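Long-range contacts in uncharacterized protein PA2218 (Pseudomonas aeruginosa, PDB 2HDW), which is uncharacterised in function but has an alpha/beta hydrolase fold and is probably a hydrolase: residues 201-206 against 309-314; 80-85 against 136-141; 146-151 against 289-294. All coordinates share one frame; numbering follows the deposited sequence.

From the N terminus, contact 2 closes first: strand 80-88, next to the edge strand 66-74 of the sheet, meets the loop that follows strand 126-130, returning the chain over some 50 residues. Contact 3 opens soon after, where that loop runs into helix 148-164, and closes at the short helix near 289-292. Contact 1 opens inside this span, after strand 197-201, and closes on strand 309-314, so contacts 1 and 3 cross; they also touch, Met206 CB lying 4.0 Å from Phe292 CE1. Contacts 1 and 2 reach the same sheet on opposite sides of the chain's centre, their own centres about 24 Å apart.

Contact 1 (201-206 against 309-314); sequences STMYDM and ILLIHG
The His313 imidazole lies with one face against the backbone of Thr202. Thr202 CA sits 3.5 Å from the ring centroid and 16° off the ring normal, which makes this a CH-pi contact over the face. At the edge of the same ring, in its plane, Met203 O approaches His313 CE1 to 3.5 Å. The Thr202 and His313 side chains cross at about a right angle. OG1 of Thr202 stands anti to the backbone N (chi1 -167°), and in this position it shares water 1 with the amide of Gly314. Next to the ring contact, strands 197-201 and 309-314 run side by side as parallel neighbours in the sheet of the alpha/beta hydrolase fold. Ser201 pairs with Ile312, and Thr202 N donates to Ile312 O at 2.8 Å. Ile312 O also accepts from water 2, which in turn accepts from Met203 N at 3.2 Å. Farther along, the bent Met203 chain brings SD to 3.9 Å from Leu311 CD2, next to Ala326 of helix 320-329. The ring nitrogens of His313 bond elsewhere: ND1 to Ser323 OG and NE2 to Ser319 OG. With hydrogen bonds at both nitrogens and a backbone CA-H over one face, the imidazole is probably held in one orientation, and the two waters extend the polar link beyond the end of the strand pairing.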
loop_
_atom_site.group_PDB
_atom_site.type_symbol
_atom_site.label_atom_id
_atom_site.label_comp_id
_atom_site.label_asym_id
_atom_site.label_seq_id
_atom_site.Cartn_x
_atom_site.Cartn_y
_atom_site.Cartn_z
ATOM N N SER A 201 -8.395 -2.417 -0.385
ATOM C CA SER A 201 -9.021 -2.349 0.929
ATOM C C SER A 201 -8.946 -0.926 1.477
ATOM O O SER A 201 -7.859 -0.357 1.587
ATOM C CB SER A 201 -8.333 -3.322 1.894
ATOM O OG SER A 201 -9.057 -3.433 3.109
ATOM N N THR A 202 -10.108 -0.356 1.800
ATOM C CA THR A 202 -10.200 1.002 2.347
ATOM C C THR A 202 -9.183 1.932 1.660
ATOM O O THR A 202 -8.398 2.635 2.304
ATOM C CB THR A 202 -10.002 0.968 3.906
ATOM O OG1 THR A 202 -10.388 2.228 4.466
ATOM C CG2 THR A 202 -8.544 0.664 4.283
ATOM N N MET A 203 -9.246 1.948 0.332
ATOM C CA MET A 203 -8.324 2.714 -0.502
ATOM C C MET A 203 -8.425 4.233 -0.506
ATOM O O MET A 203 -9.444 4.824 -0.140
ATOM C CB MET A 203 -8.418 2.241 -1.973
ATOM C CG MET A 203 -9.629 2.790 -2.765
ATOM S SD MET A 203 -9.619 2.461 -4.582
ATOM C CE MET A 203 -8.609 3.812 -5.197
ATOM N N TYR A 204 -7.327 4.835 -0.958
ATOM C CA TYR A 204 -7.170 6.273 -1.148
ATOM C C TYR A 204 -6.560 6.330 -2.547
ATOM O O TYR A 204 -5.913 5.376 -2.981
ATOM C CB TYR A 204 -6.097 6.858 -0.225
ATOM C CG TYR A 204 -6.529 7.532 1.058
ATOM C CD1 TYR A 204 -7.163 6.815 2.073
ATOM C CD2 TYR A 204 -6.168 8.858 1.317
ATOM C CE1 TYR A 204 -7.409 7.394 3.317
ATOM C CE2 TYR A 204 -6.410 9.445 2.558
ATOM C CZ TYR A 204 -7.025 8.704 3.556
ATOM O OH TYR A 204 -7.204 9.252 4.810
ATOM N N ASP A 205 -6.777 7.428 -3.255
ATOM C CA ASP A 205 -6.121 7.638 -4.540
ATOM C C ASP A 205 -5.201 8.758 -4.056
ATOM O O ASP A 205 -5.651 9.893 -3.894
ATOM C CB ASP A 205 -7.092 8.176 -5.600
ATOM C CG ASP A 205 -6.373 8.717 -6.829
ATOM O OD1 ASP A 205 -5.198 9.113 -6.698
ATOM O OD2 ASP A 205 -6.979 8.773 -7.922
ATOM N N MET A 206 -3.934 8.447 -3.780
ATOM C CA MET A 206 -3.032 9.470 -3.264
ATOM C C MET A 206 -2.826 10.717 -4.135
ATOM O O MET A 206 -2.541 11.793 -3.597
ATOM C CB MET A 206 -1.673 8.858 -2.885
ATOM C CG MET A 206 -1.709 7.855 -1.706
ATOM S SD MET A 206 -2.578 8.417 -0.179
ATOM C CE MET A 206 -1.600 9.881 0.191
ATOM N N ILE A 309 -12.127 -6.838 -10.444
ATOM C CA ILE A 309 -11.748 -5.909 -9.383
ATOM C C ILE A 309 -12.754 -6.015 -8.243
ATOM O O ILE A 309 -13.962 -6.043 -8.477
ATOM C CB ILE A 309 -11.789 -4.439 -9.837
ATOM C CG1 ILE A 309 -10.844 -4.199 -11.013
ATOM C CG2 ILE A 309 -11.395 -3.539 -8.682
ATOM C CD1 ILE A 309 -10.951 -2.792 -11.559
ATOM N N LEU A 310 -12.250 -6.078 -7.017
ATOM C CA LEU A 310 -13.103 -6.126 -5.836
ATOM C C LEU A 310 -12.615 -5.017 -4.911
ATOM O O LEU A 310 -11.537 -5.121 -4.330
ATOM C CB LEU A 310 -12.990 -7.482 -5.123
ATOM C CG LEU A 310 -13.635 -7.543 -3.728
ATOM C CD1 LEU A 310 -15.127 -7.219 -3.832
ATOM C CD2 LEU A 310 -13.433 -8.919 -3.109
ATOM N N LEU A 311 -13.382 -3.941 -4.798
ATOM C CA LEU A 311 -12.995 -2.849 -3.918
ATOM C C LEU A 311 -13.771 -3.031 -2.616
ATOM O O LEU A 311 -14.997 -3.126 -2.628
ATOM C CB LEU A 311 -13.320 -1.499 -4.561
ATOM C CG LEU A 311 -12.672 -1.277 -5.935
ATOM C CD1 LEU A 311 -13.651 -1.718 -7.014
ATOM C CD2 LEU A 311 -12.324 0.201 -6.133
ATOM N N ILE A 312 -13.047 -3.094 -1.503
ATOM C CA ILE A 312 -13.648 -3.297 -0.187
ATOM C C ILE A 312 -13.517 -2.022 0.646
ATOM O O ILE A 312 -12.460 -1.403 0.659
ATOM C CB ILE A 312 -12.937 -4.468 0.542
ATOM C CG1 ILE A 312 -12.929 -5.700 -0.369
ATOM C CG2 ILE A 312 -13.631 -4.776 1.869
ATOM C CD1 ILE A 312 -12.252 -6.929 0.224
ATOM N N HIS A 313 -14.581 -1.632 1.346
ATOM C CA HIS A 313 -14.526 -0.408 2.141
ATOM C C HIS A 313 -15.539 -0.363 3.286
ATOM O O HIS A 313 -16.678 -0.823 3.150
ATOM C CB HIS A 313 -14.739 0.814 1.235
ATOM C CG HIS A 313 -13.870 1.983 1.584
ATOM N ND1 HIS A 313 -12.926 2.493 0.719
ATOM C CD2 HIS A 313 -13.767 2.708 2.723
ATOM C CE1 HIS A 313 -12.274 3.478 1.311
ATOM N NE2 HIS A 313 -12.764 3.629 2.528
ATOM N N GLY A 314 -15.106 0.194 4.413
ATOM C CA GLY A 314 -15.975 0.317 5.565
ATOM C C GLY A 314 -17.055 1.354 5.320
ATOM O O GLY A 314 -16.799 2.412 4.739
HETATM O O HOH W 1 -12.742 1.192 5.605
HETATM O O HOH W 2 -11.025 -0.088 -1.347
#

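Contact 2 (80-85 against 136-141); sequences TLAADL and GESGGQ
Ser138 OG is gripped by two backbone groups: it accepts from Ala82 N at 2.9 Å, with 164° at the hydrogen, and it is also hydrogen-bonded to Asp131 O. As Asp131 O is itself an acceptor, the hydroxyl proton would have to point that way, so OG can act as acceptor for the Ala82 amide. A chi1 of -67° keeps OG beside its own backbone N and anti to the carbonyl carbon, and from there it reaches over the Leu81 backbone, with Leu81 CA 3.2 Å from Ser138 OG. One residue on, Gly139 N donates to Thr80 O at 2.8 Å, with 169° at the hydrogen. In the mixed sheet of this alpha/beta hydrolase fold, strand 80-88 lies between strands 66-74 and 126-130, and the two bonds show the loop leaving strand 126-130 folding back on the beginning of its antiparallel neighbour, fastened by one side-chain and one backbone acceptor. Van der Waals contacts accompany these bonds. The methyl of Ala82 points toward the loop and meets Glu137 CB at 3.7 Å, while Leu81 CD2 comes within 3.9 Å of Ser138 CB. Beyond CG the Glu137 chain is extended, and its carboxylate leads off to salt bridges from OE1 to Lys109 and Lys70, with OE2 accepting from Thr53 N.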
loop_
_atom_site.group_PDB
_atom_site.type_symbol
_atom_site.label_atom_id
_atom_site.label_comp_id
_atom_site.label_asym_id
_atom_site.label_seq_id
_atom_site.Cartn_x
_atom_site.Cartn_y
_atom_site.Cartn_z
ATOM N N THR A 80 16.437 -1.277 -4.747
ATOM C CA THR A 80 16.268 -2.608 -4.171
ATOM C C THR A 80 15.296 -2.520 -3.001
ATOM O O THR A 80 15.486 -1.717 -2.083
ATOM C CB THR A 80 17.613 -3.174 -3.679
ATOM O OG1 THR A 80 18.510 -3.295 -4.790
ATOM C CG2 THR A 80 17.420 -4.548 -3.040
ATOM N N LEU A 81 14.249 -3.339 -3.047
ATOM C CA LEU A 81 13.231 -3.337 -2.005
ATOM C C LEU A 81 13.350 -4.521 -1.053
ATOM O O LEU A 81 13.845 -5.582 -1.424
ATOM C CB LEU A 81 11.840 -3.351 -2.643
ATOM C CG LEU A 81 11.571 -2.331 -3.751
ATOM C CD1 LEU A 81 10.178 -2.554 -4.315
ATOM C CD2 LEU A 81 11.708 -0.913 -3.207
ATOM N N ALA A 82 12.898 -4.323 0.182
ATOM C CA ALA A 82 12.914 -5.375 1.190
ATOM C C ALA A 82 11.479 -5.863 1.370
ATOM O O ALA A 82 10.531 -5.087 1.249
ATOM C CB ALA A 82 13.461 -4.838 2.516
ATOM N N ALA A 83 11.314 -7.147 1.663
ATOM C CA ALA A 83 9.977 -7.694 1.834
ATOM C C ALA A 83 9.950 -8.957 2.683
ATOM O O ALA A 83 10.981 -9.599 2.903
ATOM C CB ALA A 83 9.363 -7.986 0.467
ATOM N N ASP A 84 8.756 -9.295 3.163
ATOM C CA ASP A 84 8.544 -10.497 3.957
ATOM C C ASP A 84 7.759 -11.440 3.060
ATOM O O ASP A 84 6.738 -11.057 2.487
ATOM C CB ASP A 84 7.720 -10.200 5.216
ATOM C CG ASP A 84 8.516 -9.477 6.288
ATOM O OD1 ASP A 84 9.537 -10.036 6.748
ATOM O OD2 ASP A 84 8.116 -8.355 6.680
ATOM N N LEU A 85 8.247 -12.666 2.938
ATOM C CA LEU A 85 7.610 -13.686 2.121
ATOM C C LEU A 85 7.013 -14.753 3.035
ATOM O O LEU A 85 7.697 -15.268 3.917
ATOM C CB LEU A 85 8.646 -14.323 1.200
ATOM C CG LEU A 85 8.224 -15.508 0.333
ATOM C CD1 LEU A 85 7.245 -15.052 -0.743
ATOM C CD2 LEU A 85 9.462 -16.115 -0.298
ATOM N N GLY A 136 11.042 2.057 4.913
ATOM C CA GLY A 136 11.250 0.818 5.643
ATOM C C GLY A 136 12.680 0.319 5.563
ATOM O O GLY A 136 13.624 1.068 5.823
ATOM N N GLU A 137 12.847 -0.952 5.208
ATOM C CA GLU A 137 14.181 -1.528 5.084
ATOM C C GLU A 137 14.676 -1.481 3.645
ATOM O O GLU A 137 15.806 -1.877 3.354
ATOM C CB GLU A 137 14.186 -2.971 5.593
ATOM C CG GLU A 137 13.866 -3.084 7.070
ATOM C CD GLU A 137 14.041 -4.485 7.599
ATOM O OE1 GLU A 137 13.268 -5.376 7.199
ATOM O OE2 GLU A 137 14.959 -4.697 8.414
ATOM N N SER A 138 13.829 -1.002 2.739
ATOM C CA SER A 138 14.217 -0.893 1.333
ATOM C C SER A 138 15.296 0.169 1.139
ATOM O O SER A 138 15.513 1.022 2.004
ATOM C CB SER A 138 13.008 -0.535 0.472
ATOM O OG SER A 138 12.075 -1.597 0.447
ATOM N N GLY A 139 15.971 0.104 -0.003
ATOM C CA GLY A 139 17.011 1.068 -0.310
ATOM C C GLY A 139 16.416 2.331 -0.900
ATOM O O GLY A 139 15.195 2.472 -0.996
ATOM N N GLY A 140 17.284 3.255 -1.297
ATOM C CA GLY A 140 16.818 4.500 -1.869
ATOM C C GLY A 140 17.139 5.694 -0.996
ATOM O O GLY A 140 17.025 5.637 0.228
ATOM N N GLN A 141 17.550 6.783 -1.633
ATOM C CA GLN A 141 17.877 7.996 -0.907
ATOM C C GLN A 141 17.500 9.177 -1.782
ATOM O O GLN A 141 17.635 9.086 -3.002
ATOM C CB GLN A 141 19.388 8.102 -0.651
ATOM C CG GLN A 141 20.022 7.008 0.189
ATOM C CD GLN A 141 19.745 7.152 1.674
ATOM O OE1 GLN A 141 19.668 8.270 2.222
ATOM N NE2 GLN A 141 19.633 6.016 2.349
#

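Contact 3 (146-151 against 289-294)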
loop_
_atom_site.group_PDB
_atom_site.type_symbol
_atom_site.label_atom_id
_atom_site.label_comp_id
_atom_site.label_asym_id
_atom_site.label_seq_id
_atom_site.Cartn_x
_atom_site.Cartn_y
_atom_site.Cartn_z
ATOM N N ALA A 146 8.418 9.845 -2.050
ATOM C CA ALA A 146 7.496 8.973 -2.778
ATOM C C ALA A 146 7.152 9.524 -4.154
ATOM O O ALA A 146 7.429 10.678 -4.455
ATOM C CB ALA A 146 6.214 8.767 -1.968
ATOM N N SER A 147 6.530 8.686 -4.978
ATOM C CA SER A 147 6.150 9.065 -6.337
ATOM C C SER A 147 5.089 8.094 -6.842
ATOM O O SER A 147 5.193 6.890 -6.618
ATOM C CB SER A 147 7.386 9.018 -7.239
ATOM O OG SER A 147 7.058 8.683 -8.574
ATOM N N PRO A 148 4.047 8.601 -7.523
ATOM C CA PRO A 148 3.020 7.674 -8.012
ATOM C C PRO A 148 3.583 6.728 -9.064
ATOM O O PRO A 148 3.149 5.579 -9.180
ATOM C CB PRO A 148 1.950 8.607 -8.572
ATOM C CG PRO A 148 2.745 9.786 -9.040
ATOM C CD PRO A 148 3.735 9.987 -7.912
ATOM N N ASP A 149 4.562 7.217 -9.817
ATOM C CA ASP A 149 5.199 6.424 -10.873
ATOM C C ASP A 149 6.063 5.326 -10.256
ATOM O O ASP A 149 5.847 4.137 -10.501
ATOM C CB ASP A 149 6.068 7.332 -11.750
ATOM C CG ASP A 149 6.617 6.624 -12.983
ATOM O OD1 ASP A 149 6.891 5.413 -12.913
ATOM O OD2 ASP A 149 6.800 7.292 -14.027
ATOM N N ILE A 150 7.036 5.733 -9.445
ATOM C CA ILE A 150 7.941 4.788 -8.807
ATOM C C ILE A 150 7.204 3.789 -7.918
ATOM O O ILE A 150 7.529 2.603 -7.904
ATOM C CB ILE A 150 9.008 5.519 -7.961
ATOM C CG1 ILE A 150 9.873 6.402 -8.867
ATOM C CG2 ILE A 150 9.884 4.504 -7.223
ATOM C CD1 ILE A 150 10.955 7.199 -8.122
ATOM N N ASN A 151 6.203 4.260 -7.183
ATOM C CA ASN A 151 5.460 3.369 -6.306
ATOM C C ASN A 151 4.617 2.381 -7.106
ATOM O O ASN A 151 4.465 1.220 -6.714
ATOM C CB ASN A 151 4.604 4.185 -5.327
ATOM C CG ASN A 151 5.450 4.850 -4.242
ATOM O OD1 ASN A 151 6.550 4.385 -3.932
ATOM N ND2 ASN A 151 4.937 5.922 -3.653
ATOM N N PRO A 289 4.984 15.845 -2.350
ATOM C CA PRO A 289 3.733 16.102 -3.076
ATOM C C PRO A 289 3.843 16.555 -4.542
ATOM O O PRO A 289 2.912 16.370 -5.316
ATOM C CB PRO A 289 3.048 17.162 -2.214
ATOM C CG PRO A 289 3.549 16.844 -0.828
ATOM C CD PRO A 289 5.009 16.588 -1.076
ATOM N N LEU A 290 4.966 17.147 -4.928
ATOM C CA LEU A 290 5.114 17.627 -6.303
ATOM C C LEU A 290 4.754 16.624 -7.399
ATOM O O LEU A 290 4.105 16.988 -8.381
ATOM C CB LEU A 290 6.532 18.147 -6.529
ATOM C CG LEU A 290 6.851 19.463 -5.816
ATOM C CD1 LEU A 290 8.333 19.735 -5.903
ATOM C CD2 LEU A 290 6.042 20.607 -6.443
ATOM N N SER A 291 5.160 15.368 -7.248
ATOM C CA SER A 291 4.842 14.375 -8.275
ATOM C C SER A 291 3.369 13.986 -8.235
ATOM O O SER A 291 2.701 13.964 -9.270
ATOM C CB SER A 291 5.718 13.122 -8.118
ATOM O OG SER A 291 5.541 12.526 -6.847
ATOM N N PHE A 292 2.866 13.689 -7.035
ATOM C CA PHE A 292 1.470 13.299 -6.847
ATOM C C PHE A 292 0.477 14.365 -7.297
ATOM O O PHE A 292 -0.582 14.049 -7.841
ATOM C CB PHE A 292 1.217 12.961 -5.371
ATOM C CG PHE A 292 1.868 11.682 -4.930
ATOM C CD1 PHE A 292 1.212 10.462 -5.087
ATOM C CD2 PHE A 292 3.147 11.694 -4.373
ATOM C CE1 PHE A 292 1.818 9.267 -4.698
ATOM C CE2 PHE A 292 3.765 10.507 -3.981
ATOM C CZ PHE A 292 3.097 9.291 -4.144
ATOM N N MET A 293 0.823 15.626 -7.071
ATOM C CA MET A 293 -0.051 16.734 -7.440
ATOM C C MET A 293 -0.049 16.990 -8.949
ATOM O O MET A 293 -0.902 17.724 -9.462
ATOM C CB MET A 293 0.386 18.022 -6.706
ATOM C CG MET A 293 0.280 17.979 -5.169
ATOM S SD MET A 293 0.772 19.543 -4.330
ATOM C CE MET A 293 -0.684 20.471 -4.547
ATOM N N ASN A 294 0.878 16.357 -9.661
ATOM C CA ASN A 294 1.026 16.591 -11.099
ATOM C C ASN A 294 0.897 15.372 -12.022
ATOM O O ASN A 294 0.840 15.522 -13.247
ATOM C CB ASN A 294 2.388 17.266 -11.324
ATOM C CG ASN A 294 2.513 17.915 -12.687
ATOM O OD1 ASN A 294 1.598 18.589 -13.155
ATOM N ND2 ASN A 294 3.664 17.733 -13.320
HETATM O O HOH W 3 7.780 13.245 -5.138
#
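Pro148 CD rests over the centre of the Phe292 ring, 3.6 Å from its centroid and only 4° off the normal. This CH-pi contact joins the start of helix 148-164, in the alpha/beta hydrolase fold, to the short helical turn near 289-292, whose own hydrogen bonding is slight. Apolar packing widens it: Ala146 CB meets the ring at its edge, in plane, 3.6 Å from Phe292 CE2, so the ring has neighbours at both face and rim. With CG anti to its carbonyl carbon, chi1 -71°, the end of Phe292 comes nearer segment 146-151 and meets Pro148 CD. Phe105 also meets this ring, the two planes about 75° apart. Among the polar groups, the connection across is made by water. Water 3 donates to Ala146 O and accepts from Ser291 OG, joining a backbone carbonyl to a hydroxyl. Within segment 146-151, Ser147 serves as the N-cap: its OG accepts from Ile150 N at 3.1 Å and, weakly, from Asp149 N. This cap holds the first turn of the helix, which carries Pro148. The oxygen of Ser291, OG, stands 3.3 Å from Pro148 CD, the same atom that lies over the Phe292 ring.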